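Local coordinates for protein stress response kinase A (Escherichia coli, PDB 1ZYL) that phosphorylates itself and other proteins on serine and threonine at the expense of ATP, and probably protects cells against stress linked to reactive oxygen species, at residues R127-M132 / P213-L218; L196-D201 / V227-M232. One frame throughout, in Å; residues are numbered along the deposited sequence.

Interaction 1 (R127-M132 / P213-L218); sequences RYLGRM and PMFVDL
Phe215 carries most of this contact, its ring lying against three side chains of the helix segment 127-132. The methyl group of Met132 comes down over one face: CE stands 4.0 Å from the centroid of the Phe215 ring and 19° off its normal, a CH-pi contact displaced toward CG. The chain of Met132 runs out with CG anti to the backbone N (chi1 -162°) and then bends at chi3, and this bend lays CE on the ring. Leu129 meets the far end of the same ring obliquely, its CD1 3.7 Å from Phe215 CE2 and nearly as close to CZ. At the ring edge, near its plane, Tyr128 CB lies 3.9 Å from Phe215 CE1.

The strand 213-215 is an outer strand of a small antiparallel sheet, hydrogen-bonded to 207-209, and it leads directly into the turn bearing Asp217, inferred to bind magnesium. This corresponds by family resemblance to the DFG region of protein kinases, here reading Asp-Leu-Asp, and helix 119-136 packs against the strand at an angle of 41° between the short segment axes. Val125, one turn before Leu129, also touches Phe215, while Ile207 reaches it from the neighbouring strand.

Toward partly exposed Tyr128 the contact thins to one ring edge meeting one proline carbon, whereas Phe215 is touched by three side chains. The side chains of Tyr128 and Pro213 cross at about a right angle, with Tyr128 CD1 3.8 Å from Pro213 CD. Arg127 NH1 sits 3.3 Å above one face of the Tyr128 ring, offset toward the rim. No hydrogen bond crosses between the segments; Arg131, which does not touch the strand, donates through NH2 to Glu81 O and makes a cation-pi contact with Phe255.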
ATOM      1  N   ARG A 127     -17.388  -6.891  -1.470  1.00 34.01           N
ATOM      2  CA  ARG A 127     -17.714  -8.096  -2.215  1.00 35.81           C
ATOM      3  C   ARG A 127     -16.591  -8.488  -3.187  1.00 36.02           C
ATOM      4  O   ARG A 127     -16.190  -9.648  -3.229  1.00 36.97           O
ATOM      5  CB  ARG A 127     -19.030  -7.895  -2.964  1.00 36.85           C
ATOM      6  CG  ARG A 127     -19.468  -9.089  -3.768  1.00 38.88           C
ATOM      7  CD  ARG A 127     -20.778  -8.807  -4.475  1.00 41.68           C
ATOM      8  NE  ARG A 127     -20.812  -9.428  -5.796  1.00 44.42           N
ATOM      9  CZ  ARG A 127     -20.058  -9.041  -6.824  1.00 44.74           C
ATOM     10  NH1 ARG A 127     -19.210  -8.024  -6.681  1.00 42.00           N
ATOM     11  NH2 ARG A 127     -20.147  -9.675  -7.990  1.00 43.33           N
ATOM     12  N   TYR A 128     -16.084  -7.531  -3.960  1.00 35.03           N
ATOM     13  CA  TYR A 128     -15.002  -7.810  -4.898  1.00 35.16           C
ATOM     14  C   TYR A 128     -13.739  -8.157  -4.136  1.00 34.39           C
ATOM     15  O   TYR A 128     -12.912  -8.938  -4.603  1.00 35.89           O
ATOM     16  CB  TYR A 128     -14.748  -6.601  -5.799  1.00 38.74           C
ATOM     17  CG  TYR A 128     -15.588  -6.599  -7.057  1.00 44.40           C
ATOM     18  CD1 TYR A 128     -16.050  -5.404  -7.612  1.00 46.06           C
ATOM     19  CD2 TYR A 128     -15.903  -7.795  -7.706  1.00 45.38           C
ATOM     20  CE1 TYR A 128     -16.808  -5.402  -8.784  1.00 47.88           C
ATOM     21  CE2 TYR A 128     -16.655  -7.802  -8.876  1.00 47.29           C
ATOM     22  CZ  TYR A 128     -17.104  -6.605  -9.410  1.00 48.54           C
ATOM     23  OH  TYR A 128     -17.833  -6.614 -10.578  1.00 49.89           O
ATOM     24  N   LEU A 129     -13.600  -7.568  -2.957  1.00 31.76           N
ATOM     25  CA  LEU A 129     -12.453  -7.817  -2.097  1.00 29.93           C
ATOM     26  C   LEU A 129     -12.506  -9.287  -1.656  1.00 28.99           C
ATOM     27  O   LEU A 129     -11.483  -9.923  -1.403  1.00 26.72           O
ATOM     28  CB  LEU A 129     -12.532  -6.887  -0.885  1.00 27.93           C
ATOM     29  CG  LEU A 129     -11.312  -6.062  -0.468  1.00 27.75           C
ATOM     30  CD1 LEU A 129     -10.451  -5.703  -1.674  1.00 28.36           C
ATOM     31  CD2 LEU A 129     -11.803  -4.801   0.239  1.00 25.83           C
ATOM     32  N   GLY A 130     -13.722  -9.817  -1.580  1.00 29.59           N
ATOM     33  CA  GLY A 130     -13.905 -11.196  -1.179  1.00 30.25           C
ATOM     34  C   GLY A 130     -13.523 -12.117  -2.314  1.00 30.69           C
ATOM     35  O   GLY A 130     -13.004 -13.208  -2.089  1.00 30.50           O
ATOM     36  N   ARG A 131     -13.788 -11.687  -3.542  1.00 31.64           N
ATOM     37  CA  ARG A 131     -13.431 -12.503  -4.684  1.00 33.08           C
ATOM     38  C   ARG A 131     -11.928 -12.365  -4.919  1.00 32.54           C
ATOM     39  O   ARG A 131     -11.287 -13.284  -5.436  1.00 34.14           O
ATOM     40  CB  ARG A 131     -14.200 -12.068  -5.931  1.00 35.95           C
ATOM     41  CG  ARG A 131     -13.910 -12.960  -7.141  1.00 40.97           C
ATOM     42  CD  ARG A 131     -14.598 -12.482  -8.413  1.00 43.70           C
ATOM     43  NE  ARG A 131     -16.046 -12.652  -8.366  1.00 47.34           N
ATOM     44  CZ  ARG A 131     -16.867 -12.313  -9.354  1.00 49.80           C
ATOM     45  NH1 ARG A 131     -18.172 -12.505  -9.234  1.00 52.02           N
ATOM     46  NH2 ARG A 131     -16.383 -11.774 -10.465  1.00 51.91           N
ATOM     47  N   MET A 132     -11.368 -11.224  -4.520  1.00 29.45           N
ATOM     48  CA  MET A 132      -9.941 -10.980  -4.691  1.00 26.12           C
ATOM     49  C   MET A 132      -9.171 -11.936  -3.813  1.00 25.83           C
ATOM     50  O   MET A 132      -8.293 -12.655  -4.286  1.00 25.69           O
ATOM     51  CB  MET A 132      -9.568  -9.549  -4.311  1.00 24.25           C
ATOM     52  CG  MET A 132      -8.215  -9.105  -4.868  1.00 21.03           C
ATOM     53  SD  MET A 132      -7.458  -7.739  -3.965  1.00 16.12           S
ATOM     54  CE  MET A 132      -8.368  -6.375  -4.595  1.00 14.34           C
ATOM     55  N   PRO A 213     -16.520  -0.896  -8.455  1.00 52.35           N
ATOM     56  CA  PRO A 213     -15.224  -0.498  -7.905  1.00 50.69           C
ATOM     57  C   PRO A 213     -14.141  -1.003  -8.831  1.00 49.14           C
ATOM     58  O   PRO A 213     -14.348  -1.961  -9.573  1.00 48.97           O
ATOM     59  CB  PRO A 213     -15.174  -1.217  -6.559  1.00 50.03           C
ATOM     60  CG  PRO A 213     -16.605  -1.427  -6.215  1.00 52.35           C
ATOM     61  CD  PRO A 213     -17.203  -1.823  -7.542  1.00 52.80           C
ATOM     62  N   MET A 214     -12.992  -0.349  -8.794  1.00 48.01           N
ATOM     63  CA  MET A 214     -11.860  -0.758  -9.608  1.00 47.08           C
ATOM     64  C   MET A 214     -10.629  -0.510  -8.769  1.00 44.15           C
ATOM     65  O   MET A 214     -10.316   0.638  -8.459  1.00 43.83           O
ATOM     66  CB  MET A 214     -11.773   0.069 -10.886  1.00 50.61           C
ATOM     67  CG  MET A 214     -12.966  -0.075 -11.796  1.00 54.26           C
ATOM     68  SD  MET A 214     -12.774   0.977 -13.224  1.00 57.77           S
ATOM     69  CE  MET A 214     -12.857   2.599 -12.452  1.00 55.59           C
ATOM     70  N   PHE A 215      -9.943  -1.578  -8.385  1.00 40.30           N
ATOM     71  CA  PHE A 215      -8.750  -1.431  -7.575  1.00 38.23           C
ATOM     72  C   PHE A 215      -7.538  -1.124  -8.433  1.00 38.47           C
ATOM     73  O   PHE A 215      -7.319  -1.740  -9.480  1.00 39.61           O
ATOM     74  CB  PHE A 215      -8.529  -2.691  -6.739  1.00 36.03           C
ATOM     75  CG  PHE A 215      -9.697  -3.029  -5.881  1.00 35.22           C
ATOM     76  CD1 PHE A 215     -10.757  -3.764  -6.392  1.00 35.27           C
ATOM     77  CD2 PHE A 215      -9.797  -2.512  -4.596  1.00 33.55           C
ATOM     78  CE1 PHE A 215     -11.904  -3.969  -5.639  1.00 34.89           C
ATOM     79  CE2 PHE A 215     -10.940  -2.711  -3.835  1.00 33.00           C
ATOM     80  CZ  PHE A 215     -11.994  -3.439  -4.357  1.00 33.51           C
ATOM     81  N   VAL A 216      -6.760  -0.145  -7.995  1.00 37.35           N
ATOM     82  CA  VAL A 216      -5.572   0.233  -8.732  1.00 37.93           C
ATOM     83  C   VAL A 216      -4.361   0.196  -7.828  1.00 38.34           C
ATOM     84  O   VAL A 216      -4.470   0.397  -6.612  1.00 37.91           O
ATOM     85  CB  VAL A 216      -5.698   1.661  -9.326  1.00 37.07           C
ATOM     86  CG1 VAL A 216      -6.759   1.678 -10.397  1.00 37.82           C
ATOM     87  CG2 VAL A 216      -6.045   2.660  -8.236  1.00 34.43           C
ATOM     88  N   ASP A 217      -3.211  -0.089  -8.433  1.00 37.35           N
ATOM     89  CA  ASP A 217      -1.943  -0.111  -7.723  1.00 35.53           C
ATOM     90  C   ASP A 217      -1.708  -1.331  -6.836  1.00 32.79           C
ATOM     91  O   ASP A 217      -2.088  -1.333  -5.667  1.00 32.44           O
ATOM     92  CB  ASP A 217      -1.815   1.162  -6.877  1.00 38.09           C
ATOM     93  CG  ASP A 217      -0.382   1.606  -6.702  1.00 40.75           C
ATOM     94  OD1 ASP A 217       0.518   0.742  -6.803  1.00 41.63           O
ATOM     95  OD2 ASP A 217      -0.155   2.814  -6.453  1.00 41.24           O
ATOM     96  N   LEU A 218      -1.070  -2.359  -7.388  1.00 29.23           N
ATOM     97  CA  LEU A 218      -0.760  -3.552  -6.619  1.00 26.27           C
ATOM     98  C   LEU A 218       0.711  -3.551  -6.229  1.00 25.83           C
ATOM     99  O   LEU A 218       1.217  -4.526  -5.678  1.00 24.35           O
ATOM    100  CB  LEU A 218      -1.061  -4.816  -7.418  1.00 24.94           C
ATOM    101  CG  LEU A 218      -2.493  -5.104  -7.864  1.00 24.70           C
ATOM    102  CD1 LEU A 218      -2.600  -6.592  -8.105  1.00 23.28           C
ATOM    103  CD2 LEU A 218      -3.511  -4.682  -6.820  1.00 23.52           C
TER

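Interaction 2 (L196-D201 / V227-M232); sequences LRLHGD and VQDLWM
With CG of Asp229 anti to its carbonyl carbon (chi1 -67°), the carboxylate faces the backbone of His199 and Gly200, while Leu198, turned the same way about chi1, lies against it. The turn through His199, Gly200 and Asp201 belongs to the catalytic loop of the kinase-like phosphotransferase fold, and Asp201 is the inferred proton acceptor. Asp229 grips this loop through its main chain. His199 N donates to Asp229 OD1 at 2.8 Å, nearly straight at 167°, meeting the oxygen on its syn side and 21° out of the carboxylate plane. Gly200 N gives a weak, more bent bond to Asp229 OD2 at 3.0 Å. OD1 also accepts from His133 NE2 of helix 119-136, tying the loop to that helix through the same carboxylate. Were Asp229 replaced by alanine, His199 N and His133 NE2 would probably lose their shared acceptor, and the loop is likely to be held less firmly. Gly200 has a positive phi, which favours glycine. Asp201 OD2 forms a salt bridge with Arg273 of helix 266-283; Met232 also touches Arg273. Beside the carboxylate, Leu198 crosses Gln228 at about a right angle, CD1 of the leucine lying 3.6 Å from CB of the glutamine.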
ATOM      1  N   LEU A 196      -2.441 -14.727   2.786  1.00 23.89           N
ATOM      2  CA  LEU A 196      -2.773 -14.803   1.371  1.00 23.19           C
ATOM      3  C   LEU A 196      -2.268 -13.563   0.658  1.00 22.20           C
ATOM      4  O   LEU A 196      -1.852 -12.603   1.295  1.00 22.03           O
ATOM      5  CB  LEU A 196      -4.285 -14.905   1.177  1.00 21.68           C
ATOM      6  CG  LEU A 196      -5.016 -13.689   1.746  1.00 20.76           C
ATOM      7  CD1 LEU A 196      -6.407 -13.534   1.125  1.00 17.16           C
ATOM      8  CD2 LEU A 196      -5.075 -13.834   3.254  1.00 19.22           C
ATOM      9  N   ARG A 197      -2.308 -13.597  -0.669  1.00 20.88           N
ATOM     10  CA  ARG A 197      -1.876 -12.475  -1.484  1.00 20.93           C
ATOM     11  C   ARG A 197      -2.889 -11.364  -1.278  1.00 21.29           C
ATOM     12  O   ARG A 197      -4.072 -11.563  -1.542  1.00 20.78           O
ATOM     13  CB  ARG A 197      -1.835 -12.876  -2.962  1.00 21.29           C
ATOM     14  CG  ARG A 197      -0.546 -13.543  -3.385  1.00 21.26           C
ATOM     15  CD  ARG A 197      -0.792 -14.819  -4.179  1.00 22.96           C
ATOM     16  NE  ARG A 197      -1.290 -14.627  -5.535  1.00 23.81           N
ATOM     17  CZ  ARG A 197      -1.935 -15.571  -6.216  1.00 25.91           C
ATOM     18  NH1 ARG A 197      -2.367 -15.353  -7.446  1.00 25.70           N
ATOM     19  NH2 ARG A 197      -2.166 -16.740  -5.648  1.00 29.90           N
ATOM     20  N   LEU A 198      -2.417 -10.204  -0.815  1.00 20.92           N
ATOM     21  CA  LEU A 198      -3.274  -9.048  -0.545  1.00 18.90           C
ATOM     22  C   LEU A 198      -3.019  -7.901  -1.493  1.00 19.52           C
ATOM     23  O   LEU A 198      -2.001  -7.863  -2.179  1.00 19.02           O
ATOM     24  CB  LEU A 198      -3.016  -8.519   0.855  1.00 16.53           C
ATOM     25  CG  LEU A 198      -3.170  -9.492   2.007  1.00 18.33           C
ATOM     26  CD1 LEU A 198      -2.520  -8.907   3.252  1.00 13.87           C
ATOM     27  CD2 LEU A 198      -4.656  -9.792   2.207  1.00 17.46           C
ATOM     28  N   HIS A 199      -3.953  -6.956  -1.518  1.00 21.43           N
ATOM     29  CA  HIS A 199      -3.785  -5.769  -2.337  1.00 23.01           C
ATOM     30  C   HIS A 199      -2.670  -5.005  -1.634  1.00 22.93           C
ATOM     31  O   HIS A 199      -1.951  -4.232  -2.253  1.00 25.34           O
ATOM     32  CB  HIS A 199      -5.047  -4.914  -2.348  1.00 24.67           C
ATOM     33  CG  HIS A 199      -4.852  -3.581  -2.998  1.00 26.59           C
ATOM     34  ND1 HIS A 199      -4.883  -3.406  -4.364  1.00 28.04           N
ATOM     35  CD2 HIS A 199      -4.550  -2.371  -2.471  1.00 27.03           C
ATOM     36  CE1 HIS A 199      -4.607  -2.146  -4.650  1.00 27.88           C
ATOM     37  NE2 HIS A 199      -4.399  -1.497  -3.519  1.00 26.59           N
ATOM     38  N   GLY A 200      -2.562  -5.222  -0.326  1.00 23.01           N
ATOM     39  CA  GLY A 200      -1.517  -4.608   0.473  1.00 22.98           C
ATOM     40  C   GLY A 200      -1.629  -3.152   0.860  1.00 24.31           C
ATOM     41  O   GLY A 200      -1.048  -2.749   1.861  1.00 25.31           O
ATOM     42  N   ASP A 201      -2.352  -2.361   0.072  1.00 24.91           N
ATOM     43  CA  ASP A 201      -2.526  -0.935   0.339  1.00 25.50           C
ATOM     44  C   ASP A 201      -3.957  -0.598  -0.047  1.00 25.05           C
ATOM     45  O   ASP A 201      -4.195   0.270  -0.877  1.00 25.61           O
ATOM     46  CB  ASP A 201      -1.550  -0.124  -0.525  1.00 28.03           C
ATOM     47  CG  ASP A 201      -1.534   1.360  -0.176  1.00 31.27           C
ATOM     48  OD1 ASP A 201      -0.870   2.140  -0.891  1.00 32.20           O
ATOM     49  OD2 ASP A 201      -2.179   1.748   0.816  1.00 34.74           O
ATOM     50  N   VAL A 227      -7.644  -9.009   6.857  1.00 19.56           N
ATOM     51  CA  VAL A 227      -7.990  -7.726   7.470  1.00 20.03           C
ATOM     52  C   VAL A 227      -7.229  -6.531   6.913  1.00 19.88           C
ATOM     53  O   VAL A 227      -7.764  -5.419   6.889  1.00 19.61           O
ATOM     54  CB  VAL A 227      -7.761  -7.712   8.984  1.00 19.23           C
ATOM     55  CG1 VAL A 227      -9.072  -7.873   9.694  1.00 21.56           C
ATOM     56  CG2 VAL A 227      -6.800  -8.799   9.381  1.00 21.46           C
ATOM     57  N   GLN A 228      -5.990  -6.763   6.478  1.00 19.58           N
ATOM     58  CA  GLN A 228      -5.144  -5.700   5.938  1.00 19.84           C
ATOM     59  C   GLN A 228      -5.842  -4.876   4.872  1.00 21.85           C
ATOM     60  O   GLN A 228      -5.680  -3.662   4.826  1.00 23.73           O
ATOM     61  CB  GLN A 228      -3.870  -6.281   5.334  1.00 17.06           C
ATOM     62  CG  GLN A 228      -2.592  -5.668   5.861  1.00 15.82           C
ATOM     63  CD  GLN A 228      -2.583  -4.157   5.800  1.00 15.92           C
ATOM     64  OE1 GLN A 228      -2.397  -3.558   4.739  1.00 12.91           O
ATOM     65  NE2 GLN A 228      -2.785  -3.529   6.951  1.00 15.33           N
ATOM     66  N   ASP A 229      -6.610  -5.541   4.011  1.00 22.66           N
ATOM     67  CA  ASP A 229      -7.317  -4.868   2.926  1.00 22.07           C
ATOM     68  C   ASP A 229      -8.704  -4.406   3.353  1.00 21.76           C
ATOM     69  O   ASP A 229      -9.493  -3.950   2.521  1.00 20.95           O
ATOM     70  CB  ASP A 229      -7.450  -5.805   1.719  1.00 24.85           C
ATOM     71  CG  ASP A 229      -6.117  -6.123   1.068  1.00 26.47           C
ATOM     72  OD1 ASP A 229      -6.042  -7.138   0.345  1.00 25.06           O
ATOM     73  OD2 ASP A 229      -5.148  -5.358   1.268  1.00 30.80           O
ATOM     74  N   LEU A 230      -9.006  -4.520   4.645  1.00 21.24           N
ATOM     75  CA  LEU A 230     -10.311  -4.107   5.137  1.00 19.91           C
ATOM     76  C   LEU A 230     -10.306  -3.010   6.190  1.00 20.00           C
ATOM     77  O   LEU A 230     -11.160  -2.124   6.168  1.00 19.43           O
ATOM     78  CB  LEU A 230     -11.069  -5.308   5.693  1.00 21.16           C
ATOM     79  CG  LEU A 230     -11.491  -6.413   4.724  1.00 22.27           C
ATOM     80  CD1 LEU A 230     -12.322  -7.434   5.496  1.00 23.01           C
ATOM     81  CD2 LEU A 230     -12.297  -5.836   3.569  1.00 21.27           C
ATOM     82  N   TRP A 231      -9.351  -3.035   7.110  1.00 19.86           N
ATOM     83  CA  TRP A 231      -9.389  -2.021   8.149  1.00 20.58           C
ATOM     84  C   TRP A 231      -9.271  -0.575   7.683  1.00 20.16           C
ATOM     85  O   TRP A 231      -9.941   0.296   8.230  1.00 21.57           O
ATOM     86  CB  TRP A 231      -8.358  -2.308   9.256  1.00 21.45           C
ATOM     87  CG  TRP A 231      -6.938  -2.004   8.914  1.00 22.87           C
ATOM     88  CD1 TRP A 231      -6.033  -2.846   8.336  1.00 24.71           C
ATOM     89  CD2 TRP A 231      -6.253  -0.764   9.133  1.00 22.36           C
ATOM     90  NE1 TRP A 231      -4.825  -2.209   8.184  1.00 25.27           N
ATOM     91  CE2 TRP A 231      -4.933  -0.930   8.664  1.00 24.01           C
ATOM     92  CE3 TRP A 231      -6.630   0.473   9.677  1.00 22.46           C
ATOM     93  CZ2 TRP A 231      -3.980   0.097   8.726  1.00 23.54           C
ATOM     94  CZ3 TRP A 231      -5.687   1.493   9.739  1.00 20.12           C
ATOM     95  CH2 TRP A 231      -4.377   1.296   9.265  1.00 23.25           C
ATOM     96  N   MET A 232      -8.455  -0.299   6.673  1.00 19.37           N
ATOM     97  CA  MET A 232      -8.301   1.090   6.232  1.00 19.08           C
ATOM     98  C   MET A 232      -9.513   1.679   5.538  1.00 20.88           C
ATOM     99  O   MET A 232      -9.499   2.845   5.154  1.00 22.99           O
ATOM    100  CB  MET A 232      -7.069   1.253   5.328  1.00 16.38           C
ATOM    101  CG  MET A 232      -5.746   1.229   6.093  1.00 12.76           C
ATOM    102  SD  MET A 232      -4.293   1.485   5.070  1.00  3.86           S
ATOM    103  CE  MET A 232      -4.154  -0.108   4.325  1.00  5.37           C
TER

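How the interactions relate
From the N terminus, helix 119-136 supplies the first segment, 127-132. The chain then passes through helices 149-161 and 171-188 to the catalytic loop of interaction 2. Strands 207-209 and 213-215 follow, the latter closing interaction 1 across 80 intervening residues before interaction 2 closes its shorter loop at 227-232. The segments alternate, so the two loops cross, and the contacts touch with their centres about 10 Å apart. His199 of interaction 2 packs on Leu218 of interaction 1, and Leu129 meets the backbone of Asp229. Together they join helix 119-136, the catalytic loop, the inferred magnesium-binding turn at Asp217 and the short helix around 228-231.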